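Long-range contacts in DNA polymerase (Bacillus phage phi29, PDB 2PY5), which replicates the viral DNA by protein-primed strand displacement with high processivity and fidelity and carries a 3'-5' exonuclease: residues V222-Y226 with A394-D398; P282-Q286 with G430-T434. The protein carries 2 engineered substitutions. One frame throughout, in Å; residues are numbered along the deposited sequence.

Interaction 1 (V222-Y226 with A394-D398); sequences VRYAY and ASNPD. With nucleotides of chain C.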
# COMPACT_ATOMS: atom_id res chain seq x y z
N VAL F 222 -18.56 12.95 0.55
CA VAL F 222 -17.68 12.64 -0.56
C VAL F 222 -17.04 11.25 -0.35
O VAL F 222 -16.95 10.46 -1.27
CB VAL F 222 -16.59 13.73 -0.75
CG1 VAL F 222 -15.60 13.35 -1.86
CG2 VAL F 222 -17.25 15.09 -1.07
N ARG F 223 -16.62 10.98 0.89
CA ARG F 223 -15.88 9.78 1.21
C ARG F 223 -16.70 8.51 1.01
O ARG F 223 -16.16 7.45 0.71
CB ARG F 223 -15.34 9.88 2.64
CG ARG F 223 -14.52 8.68 3.15
CD ARG F 223 -13.92 8.95 4.53
NE ARG F 223 -13.19 10.20 4.47
CZ ARG F 223 -12.02 10.36 3.89
NH1 ARG F 223 -11.32 9.32 3.45
NH2 ARG F 223 -11.51 11.58 3.81
N TYR F 224 -18.02 8.63 1.15
CA TYR F 224 -18.88 7.47 0.86
C TYR F 224 -18.69 6.95 -0.56
O TYR F 224 -18.97 5.79 -0.83
CB TYR F 224 -20.36 7.78 1.08
CG TYR F 224 -20.80 8.15 2.47
CD1 TYR F 224 -21.66 9.20 2.68
CD2 TYR F 224 -20.35 7.44 3.58
CE1 TYR F 224 -22.08 9.55 3.95
CE2 TYR F 224 -20.77 7.78 4.86
CZ TYR F 224 -21.62 8.84 5.03
OH TYR F 224 -22.06 9.20 6.31
N ALA F 225 -18.26 7.84 -1.47
CA ALA F 225 -18.06 7.50 -2.85
C ALA F 225 -16.63 7.03 -3.16
O ALA F 225 -16.33 6.75 -4.34
CB ALA F 225 -18.43 8.72 -3.75
N TYR F 226 -15.75 6.97 -2.15
CA TYR F 226 -14.35 6.60 -2.37
C TYR F 226 -14.20 5.09 -2.32
O TYR F 226 -14.55 4.46 -1.31
CB TYR F 226 -13.45 7.25 -1.33
CG TYR F 226 -11.94 7.10 -1.56
CD1 TYR F 226 -11.37 7.41 -2.76
CD2 TYR F 226 -11.09 6.73 -0.53
CE1 TYR F 226 -10.02 7.29 -2.98
CE2 TYR F 226 -9.72 6.61 -0.73
CZ TYR F 226 -9.19 6.93 -1.97
OH TYR F 226 -7.83 6.83 -2.20
N ALA F 394 -7.46 11.78 -0.50
CA ALA F 394 -8.56 11.27 0.29
C ALA F 394 -8.19 10.90 1.74
O ALA F 394 -8.91 10.18 2.39
CB ALA F 394 -9.19 10.07 -0.42
N SER F 395 -7.10 11.48 2.24
CA SER F 395 -6.70 11.34 3.63
C SER F 395 -7.88 11.62 4.55
O SER F 395 -8.58 12.62 4.37
CB SER F 395 -5.59 12.34 3.94
OG SER F 395 -4.40 12.07 3.24
N ASN F 396 -8.10 10.76 5.54
CA ASN F 396 -9.23 10.88 6.40
C ASN F 396 -8.95 11.95 7.46
O ASN F 396 -7.96 11.84 8.19
CB ASN F 396 -9.52 9.52 7.08
CG ASN F 396 -10.93 9.39 7.62
OD1 ASN F 396 -11.62 8.38 7.40
ND2 ASN F 396 -11.37 10.38 8.34
N PRO F 397 -9.82 12.96 7.56
CA PRO F 397 -9.60 14.03 8.54
C PRO F 397 -9.72 13.56 9.99
O PRO F 397 -9.25 14.24 10.88
CB PRO F 397 -10.67 15.06 8.19
CG PRO F 397 -11.75 14.24 7.54
CD PRO F 397 -11.05 13.19 6.77
N ASP F 398 -10.36 12.41 10.23
CA ASP F 398 -10.38 11.78 11.57
C ASP F 398 -9.05 11.09 11.84
O ASP F 398 -8.77 10.02 11.28
CB ASP F 398 -11.53 10.79 11.67
CG ASP F 398 -11.68 10.20 13.04
OD1 ASP F 398 -12.58 9.33 13.22
OD2 ASP F 398 -10.91 10.58 13.94
P DT C 6 -11.03 5.69 4.59
OP1 DT C 6 -12.24 6.25 3.96
OP2 DT C 6 -10.33 6.38 5.71
O5' DT C 6 -11.36 4.21 5.13
C5' DT C 6 -12.16 3.32 4.37
C4' DT C 6 -12.36 2.06 5.19
O4' DT C 6 -11.10 1.35 5.22
C3' DT C 6 -12.77 2.29 6.65
O3' DT C 6 -13.78 1.37 7.08
C2' DT C 6 -11.47 2.10 7.42
C1' DT C 6 -10.74 1.07 6.56
N1 DT C 6 -9.23 1.07 6.67
C2 DT C 6 -8.58 -0.15 6.80
O2 DT C 6 -9.18 -1.22 6.83
N3 DT C 6 -7.21 -0.06 6.89
C4 DT C 6 -6.43 1.08 6.87
O4 DT C 6 -5.20 1.04 6.96
C5 DT C 6 -7.16 2.32 6.72
C7 DT C 6 -6.44 3.64 6.69
C6 DT C 6 -8.51 2.26 6.63
P DT C 5 -5.68 7.66 5.66
OP1 DT C 5 -6.55 8.61 6.36
OP2 DT C 5 -4.75 6.81 6.47
O5' DT C 5 -6.52 6.72 4.71
C5' DT C 5 -7.39 7.33 3.77
C4' DT C 5 -7.92 6.25 2.85
O4' DT C 5 -6.83 5.59 2.19
C3' DT C 5 -8.68 5.16 3.59
O3' DT C 5 -10.04 5.41 3.38
C2' DT C 5 -8.24 3.84 2.98
C1' DT C 5 -6.99 4.18 2.18
N1 DT C 5 -5.71 3.56 2.69
C2 DT C 5 -5.29 2.39 2.10
O2 DT C 5 -5.91 1.83 1.21
N3 DT C 5 -4.11 1.90 2.61
C4 DT C 5 -3.32 2.44 3.61
O4 DT C 5 -2.27 1.92 3.99
C5 DT C 5 -3.81 3.67 4.18
C7 DT C 5 -3.04 4.35 5.27
C6 DT C 5 -4.97 4.15 3.70
P DC C 4 0.83 9.44 5.25
OP1 DC C 4 1.17 8.09 4.75
OP2 DC C 4 1.65 10.63 4.88
O5' DC C 4 -0.67 9.84 4.90
C5' DC C 4 -1.69 8.89 5.07
C4' DC C 4 -2.59 8.92 3.85
O4' DC C 4 -1.86 8.52 2.66
C3' DC C 4 -3.73 7.92 3.94
O3' DC C 4 -4.79 8.51 4.65
C2' DC C 4 -4.08 7.70 2.48
C1' DC C 4 -2.70 7.72 1.85
N1 DC C 4 -2.13 6.36 1.68
C2 DC C 4 -2.71 5.52 0.71
O2 DC C 4 -3.68 5.92 0.04
N3 DC C 4 -2.21 4.28 0.53
C4 DC C 4 -1.17 3.87 1.26
N4 DC C 4 -0.71 2.63 1.03
C5 DC C 4 -0.56 4.71 2.24
C6 DC C 4 -1.06 5.93 2.43
O HOH W 1 -7.14 9.72 -2.62
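Tyr226, first residue of the YxGG motif between the exonuclease and polymerization domains, lies against Ala394 where single-stranded DNA runs past, and Arg223 beside it grips both the protein loop and the DNA. The methyl CB of Ala394 sits over one face of the Tyr226 ring, 3.6 Å from its centroid, a CH-pi contact displaced toward the hydroxyl end. With CG anti to the backbone N (chi1 -172°), the ring reaches across from the turn 223-226, and its edge faces the sugar of DT5 of chain C. Water 1 lies 3.0 Å from Tyr226 OH and also takes a weak hydrogen bond from Ala394 N.

Arg223, on helix 216-223, bends at chi3 (-53°), bringing its guanidinium to the carbonyls of Ala394 and Ser395. Arg223 NH1 donates to Ala394 O over 2.8 Å. A second bond from Arg223 NH1, 3.2 Å long and nearly straight at 172°, goes to OP1 of DT6 of chain C. NH2 adds only weak bonds to Ala394 O and Ser395 O, and also forms a salt bridge with Asp219. Asn396 CA lies over one face of the guanidinium, toward its rim, and the Asn396 amide plane stacks nearly parallel to it. From the loop's backbone, Asn396 N reaches OP1 of DT5 of chain C over 2.8 Å.

The two bonds to DNA go to consecutive phosphates and not to a base, consistent with binding that does not depend on sequence. With Ala394 O and the DT6 OP1 both in its plane, and Asp219 at NH2, the guanidinium is held against rotation, and the nearby anions probably help balance its charge.

Interaction 2 (P282-Q286 with G430-T434); sequences PLHIQ and GVFIT
Phe432 projects from helix 427-447 onto strand 283-294, where a helix of the polymerization region packs on the face of an antiparallel sheet. The two short segments run almost perpendicular, at 98°, with axes 10.6 Å apart, so a few large side chains bridge the gap. Leu283 approaches the ring from one face: its CD1 methyl stands 4.2 Å from the Phe432 centroid in a CH-pi contact, and its CB lies 3.8 Å from Phe432 CZ. At the ring's rim, His284 O sits near the ring plane, 3.4 Å from Phe432 CZ, so the aromatic edge meets a main-chain carbonyl. Ile285 completes the set. Ile285 CD1 lies 4.1 Å from Val431 CG1, with the chain extended (chi2 169°) and Ile285 CG1 passing near Phe432 CE1.

A second shell holds these groups in place. Leu283 and Ile285 are hydrogen-bonded through their backbones to Phe353 and Leu351 of strand 340-356, and Leu263 and Pro264 also pack on Phe432. The side chain of His284 leaves the opposite face of the strand and stacks on Tyr275. Two residues beyond Phe432, Thr434, probably involved in binding template-primer structures, is anchored by a hydrogen bond between its OG1 and the carbonyl O of Arg227.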
# COMPACT_ATOMS: atom_id res chain seq x y z
N PRO F 282 -19.55 19.91 -14.15
CA PRO F 282 -19.87 18.75 -14.99
C PRO F 282 -19.64 17.36 -14.36
O PRO F 282 -20.02 16.33 -14.99
CB PRO F 282 -18.96 18.95 -16.19
CG PRO F 282 -17.74 19.56 -15.60
CD PRO F 282 -18.27 20.51 -14.56
N LEU F 283 -19.03 17.32 -13.17
CA LEU F 283 -18.83 16.09 -12.41
C LEU F 283 -19.72 16.11 -11.18
O LEU F 283 -19.99 17.16 -10.62
CB LEU F 283 -17.38 15.91 -11.96
CG LEU F 283 -16.32 15.80 -13.05
CD1 LEU F 283 -14.94 15.62 -12.43
CD2 LEU F 283 -16.62 14.67 -14.06
N HIS F 284 -20.15 14.94 -10.73
CA HIS F 284 -20.97 14.91 -9.53
C HIS F 284 -20.86 13.59 -8.80
O HIS F 284 -20.41 12.61 -9.36
CB HIS F 284 -22.44 15.26 -9.81
CG HIS F 284 -23.24 14.19 -10.49
ND1 HIS F 284 -23.21 13.97 -11.85
CD2 HIS F 284 -24.17 13.33 -9.99
CE1 HIS F 284 -24.04 12.97 -12.15
NE2 HIS F 284 -24.64 12.57 -11.04
N ILE F 285 -21.30 13.63 -7.55
CA ILE F 285 -21.50 12.43 -6.71
C ILE F 285 -22.98 12.44 -6.39
O ILE F 285 -23.51 13.44 -5.93
CB ILE F 285 -20.61 12.48 -5.44
CG1 ILE F 285 -19.14 12.29 -5.81
CG2 ILE F 285 -21.04 11.35 -4.43
CD1 ILE F 285 -18.15 12.59 -4.67
N GLN F 286 -23.63 11.30 -6.66
CA GLN F 286 -25.09 11.14 -6.48
C GLN F 286 -25.32 10.14 -5.36
O GLN F 286 -24.80 9.03 -5.42
CB GLN F 286 -25.71 10.64 -7.78
CG GLN F 286 -27.23 10.41 -7.74
CD GLN F 286 -28.02 11.72 -7.68
OE1 GLN F 286 -28.00 12.52 -8.64
NE2 GLN F 286 -28.74 11.92 -6.58
N GLY F 430 -9.52 12.12 -5.03
CA GLY F 430 -9.31 10.68 -4.85
C GLY F 430 -10.47 9.87 -5.40
O GLY F 430 -10.28 8.85 -6.09
N VAL F 431 -11.69 10.30 -5.10
CA VAL F 431 -12.89 9.59 -5.56
C VAL F 431 -12.85 9.42 -7.08
O VAL F 431 -13.10 8.33 -7.61
CB VAL F 431 -14.17 10.35 -5.15
CG1 VAL F 431 -15.37 9.88 -5.94
CG2 VAL F 431 -14.38 10.24 -3.62
N PHE F 432 -12.53 10.50 -7.80
CA PHE F 432 -12.55 10.44 -9.25
C PHE F 432 -11.33 9.80 -9.90
O PHE F 432 -11.43 9.20 -10.97
CB PHE F 432 -12.81 11.84 -9.82
CG PHE F 432 -14.26 12.19 -9.80
CD1 PHE F 432 -14.85 12.76 -8.67
CD2 PHE F 432 -15.07 11.91 -10.89
CE1 PHE F 432 -16.21 13.06 -8.68
CE2 PHE F 432 -16.43 12.20 -10.88
CZ PHE F 432 -16.99 12.77 -9.77
N ILE F 433 -10.19 9.89 -9.25
CA ILE F 433 -9.01 9.22 -9.80
C ILE F 433 -9.24 7.71 -9.80
O ILE F 433 -9.00 7.05 -10.83
CB ILE F 433 -7.73 9.61 -9.08
CG1 ILE F 433 -7.33 11.06 -9.43
CG2 ILE F 433 -6.57 8.65 -9.47
CD1 ILE F 433 -6.27 11.65 -8.51
N THR F 434 -9.74 7.16 -8.69
CA THR F 434 -9.98 5.71 -8.64
C THR F 434 -11.19 5.31 -9.52
O THR F 434 -11.17 4.24 -10.14
CB THR F 434 -10.13 5.19 -7.23
OG1 THR F 434 -11.30 5.76 -6.62
CG2 THR F 434 -8.90 5.50 -6.38

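Overall arrangement
The two contacts are neighbours, with centres 12 Å apart, and segments 222-226 and 430-434 join them: Tyr226 CE1 lies 3.5 Å from Gly430 O, and Val431 CG2 lies 3.5 Å from Val222 O. Val431 thus packs on Ile285 in one direction and on the turn holding Tyr226 in the other. Interaction 2 is wholly buried, its side-chain contacts all apolar, with no hydrogen bond between its segments; it ties a helix to a sheet inside the polymerization region. Interaction 1 is only partly buried, links the inter-domain segment to a loop of that region, and combines a ring-methyl contact with polar bonds to carbonyls and phosphates, as fits its place beside the DNA.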